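Local coordinates for protein D-ribitol-5-phosphate phosphatase (Bacteroides thetaiotaomicron, PDB 4JB3) that removes the phosphate from D-ribitol 5-phosphate and D-ribitol 1-phosphate, and could also serve riboflavin biosynthesis by dephosphorylating 5-amino-6-(5-phospho-D-ribitylamino)uracil, at residues Val28-Gly33 with Val192-Ser197. Numbering follows the deposited sequence.
Sequences VFDFGG and VDDGSS. With NA (sodium ion), chain B.
Asp30 and Asp194 reach the same sodium ion from the ends of two adjacent parallel strands. Asp30 OD2 binds it at 2.2 Å, Asp194 OD1 at 2.3 Å, and the backbone O of Gly32 joins them. Asp30, probably the catalytic nucleophile, extends to the ion because its CG stands anti to the backbone N (chi1 -166°). This is the metal site of a HAD phosphatase, with sodium probably where magnesium would bind.

At the strand end of the contact the packing is tight. Two backbone bonds, Val192 N to Val28 O and Asp30 N to Val192 O, link the parallel strands. Val192 and Phe29 lie side by side, pointing the same way, with CB 3.9 Å from CD1. Gly33 CA sits 3.5 Å from Asp194 OD1, and a side chain there would strike that oxygen. The wetter side carries two waters that complete five ligands; one also donates to Asp193 OD1, the other to Asp194 OD2.

Asp193 stays off the metal: its OD1 takes Gly195 N at 2.8 Å in an Asx turn, while OD2 pairs with Lys169, which also bridges to Asp30 OD1. With an alanine in place of Asp193, Gly195 N and one metal-bound water would probably lose this acceptor, and Lys169 would be held less firmly.

Strand 26-29 lies between strands 125-130 and 189-192; helix 31-35 packs Val34 on Phe29, Val192 and Asp194, and helix 196-204 starts just beyond Gly195.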
ATOM      1  N   VAL A  28      -8.868   7.330   0.018  1.00  6.22           N
ATOM      2  CA  VAL A  28      -7.431   7.108  -0.133  1.00  6.28           C
ATOM      3  C   VAL A  28      -7.112   5.776   0.525  1.00  7.06           C
ATOM      4  O   VAL A  28      -7.337   5.614   1.723  1.00  8.34           O
ATOM      5  CB  VAL A  28      -6.620   8.241   0.537  1.00  6.76           C
ATOM      6  CG1 VAL A  28      -5.115   7.973   0.425  1.00  9.64           C
ATOM      7  CG2 VAL A  28      -6.949   9.594  -0.104  1.00 11.17           C
ATOM      8  N   PHE A  29      -6.602   4.826  -0.258  1.00  6.39           N
ATOM      9  CA  PHE A  29      -6.242   3.501   0.236  1.00  6.49           C
ATOM     10  C   PHE A  29      -4.733   3.320   0.344  1.00  7.51           C
ATOM     11  O   PHE A  29      -3.976   3.784  -0.510  1.00  7.54           O
ATOM     12  CB  PHE A  29      -6.702   2.421  -0.752  1.00  6.12           C
ATOM     13  CG  PHE A  29      -8.186   2.212  -0.815  1.00  5.91           C
ATOM     14  CD1 PHE A  29      -8.840   1.414   0.116  1.00  8.00           C
ATOM     15  CD2 PHE A  29      -8.924   2.784  -1.843  1.00  7.61           C
ATOM     16  CE1 PHE A  29     -10.217   1.196   0.040  1.00  8.58           C
ATOM     17  CE2 PHE A  29     -10.288   2.571  -1.932  1.00  7.00           C
ATOM     18  CZ  PHE A  29     -10.940   1.779  -0.984  1.00  8.89           C
ATOM     19  N   ASP A  30      -4.293   2.593   1.365  1.00  6.72           N
ATOM     20  CA  ASP A  30      -2.959   2.014   1.367  1.00  6.35           C
ATOM     21  C   ASP A  30      -2.991   0.764   0.477  1.00  8.09           C
ATOM     22  O   ASP A  30      -4.072   0.260   0.133  1.00  8.75           O
ATOM     23  CB  ASP A  30      -2.571   1.626   2.788  1.00  8.47           C
ATOM     24  CG  ASP A  30      -1.090   1.336   2.932  1.00 10.42           C
ATOM     25  OD1 ASP A  30      -0.315   1.573   1.979  1.00 14.81           O
ATOM     26  OD2 ASP A  30      -0.696   0.882   4.016  1.00 14.81           O
ATOM     27  N   PHE A  31      -1.814   0.277   0.093  1.00  9.28           N
ATOM     28  CA  PHE A  31      -1.700  -0.935  -0.717  1.00  6.83           C
ATOM     29  C   PHE A  31      -1.563  -2.145   0.222  1.00  6.47           C
ATOM     30  O   PHE A  31      -2.555  -2.836   0.498  1.00  7.63           O
ATOM     31  CB  PHE A  31      -0.504  -0.811  -1.671  1.00  9.54           C
ATOM     32  CG  PHE A  31      -0.324  -1.990  -2.590  1.00  8.71           C
ATOM     33  CD1 PHE A  31      -1.301  -2.314  -3.524  1.00  9.85           C
ATOM     34  CD2 PHE A  31       0.817  -2.772  -2.518  1.00 10.02           C
ATOM     35  CE1 PHE A  31      -1.138  -3.398  -4.370  1.00 10.02           C
ATOM     36  CE2 PHE A  31       0.989  -3.858  -3.369  1.00 10.50           C
ATOM     37  CZ  PHE A  31       0.003  -4.168  -4.293  1.00  9.73           C
ATOM     38  N   GLY A  32      -0.361  -2.400   0.725  1.00  8.20           N
ATOM     39  CA  GLY A  32      -0.154  -3.521   1.626  1.00  9.40           C
ATOM     40  C   GLY A  32      -0.935  -3.362   2.920  1.00 10.34           C
ATOM     41  O   GLY A  32      -0.923  -2.287   3.534  1.00 11.71           O
ATOM     42  N   GLY A  33      -1.615  -4.426   3.335  1.00  8.06           N
ATOM     43  CA  GLY A  33      -2.402  -4.405   4.553  1.00  7.11           C
ATOM     44  C   GLY A  33      -3.853  -4.021   4.329  1.00  7.29           C
ATOM     45  O   GLY A  33      -4.681  -4.195   5.226  1.00  9.60           O
ATOM     46  N   VAL A 192      -7.923   5.024   4.391  1.00  6.62           N
ATOM     47  CA  VAL A 192      -8.027   3.617   4.768  1.00  6.86           C
ATOM     48  C   VAL A 192      -6.642   2.985   4.854  1.00  6.66           C
ATOM     49  O   VAL A 192      -5.979   2.812   3.834  1.00  8.15           O
ATOM     50  CB  VAL A 192      -8.877   2.833   3.748  1.00  6.19           C
ATOM     51  CG1 VAL A 192      -9.120   1.405   4.244  1.00  6.48           C
ATOM     52  CG2 VAL A 192     -10.198   3.535   3.470  1.00  7.27           C
ATOM     53  N   ASP A 193      -6.208   2.645   6.063  1.00  6.56           N
ATOM     54  CA  ASP A 193      -4.842   2.192   6.292  1.00  7.17           C
ATOM     55  C   ASP A 193      -4.863   1.284   7.500  1.00  7.37           C
ATOM     56  O   ASP A 193      -5.553   1.572   8.482  1.00  7.64           O
ATOM     57  CB  ASP A 193      -3.943   3.419   6.544  1.00  8.63           C
ATOM     58  CG  ASP A 193      -2.457   3.109   6.429  1.00 11.27           C
ATOM     59  OD1 ASP A 193      -1.972   2.153   7.068  1.00 13.48           O
ATOM     60  OD2 ASP A 193      -1.753   3.834   5.695  1.00 15.45           O
ATOM     61  N   ASP A 194      -4.124   0.179   7.439  1.00  7.15           N
ATOM     62  CA  ASP A 194      -4.104  -0.744   8.568  1.00  5.61           C
ATOM     63  C   ASP A 194      -3.137  -0.339   9.678  1.00  6.33           C
ATOM     64  O   ASP A 194      -3.142  -0.943  10.761  1.00  8.90           O
ATOM     65  CB  ASP A 194      -3.786  -2.176   8.111  1.00  8.33           C
ATOM     66  CG  ASP A 194      -2.430  -2.284   7.444  1.00 12.45           C
ATOM     67  OD1 ASP A 194      -2.161  -1.480   6.529  1.00 14.38           O
ATOM     68  OD2 ASP A 194      -1.630  -3.170   7.826  1.00 16.40           O
ATOM     69  N   GLY A 195      -2.302   0.670   9.408  1.00  8.27           N
ATOM     70  CA  GLY A 195      -1.269   1.057  10.361  1.00  7.19           C
ATOM     71  C   GLY A 195      -1.675   2.192  11.287  1.00  8.19           C
ATOM     72  O   GLY A 195      -2.101   3.259  10.820  1.00  6.92           O
ATOM     73  N   SER A 196      -1.554   1.956  12.593  1.00  9.53           N
ATOM     74  CA  SER A 196      -1.992   2.908  13.609  1.00  8.21           C
ATOM     75  C   SER A 196      -1.340   4.272  13.485  1.00  9.42           C
ATOM     76  O   SER A 196      -2.033   5.290  13.523  1.00  8.09           O
ATOM     77  CB  SER A 196      -1.761   2.338  15.013  1.00 11.88           C
ATOM     78  OG  SER A 196      -2.609   1.240  15.219  1.00 20.48           O
ATOM     79  N   SER A 197      -0.018   4.303  13.354  1.00  8.78           N
ATOM     80  CA  SER A 197       0.688   5.582  13.284  1.00  7.68           C
ATOM     81  C   SER A 197       0.213   6.386  12.081  1.00  7.86           C
ATOM     82  O   SER A 197       0.054   7.605  12.165  1.00  8.37           O
ATOM     83  CB  SER A 197       2.201   5.378  13.222  1.00 11.02           C
ATOM     84  OG  SER A 197       2.684   4.804  14.427  1.00 19.36           O
TER
HETATM   85 NA    NA B 301      -0.293  -0.966   5.224  1.00 12.21          NA
HETATM   86  O   HOH W   1       0.317   0.624   6.913  1.00 15.46           O
HETATM   87  O   HOH W   2       0.812  -2.562   6.575  1.00 22.52           O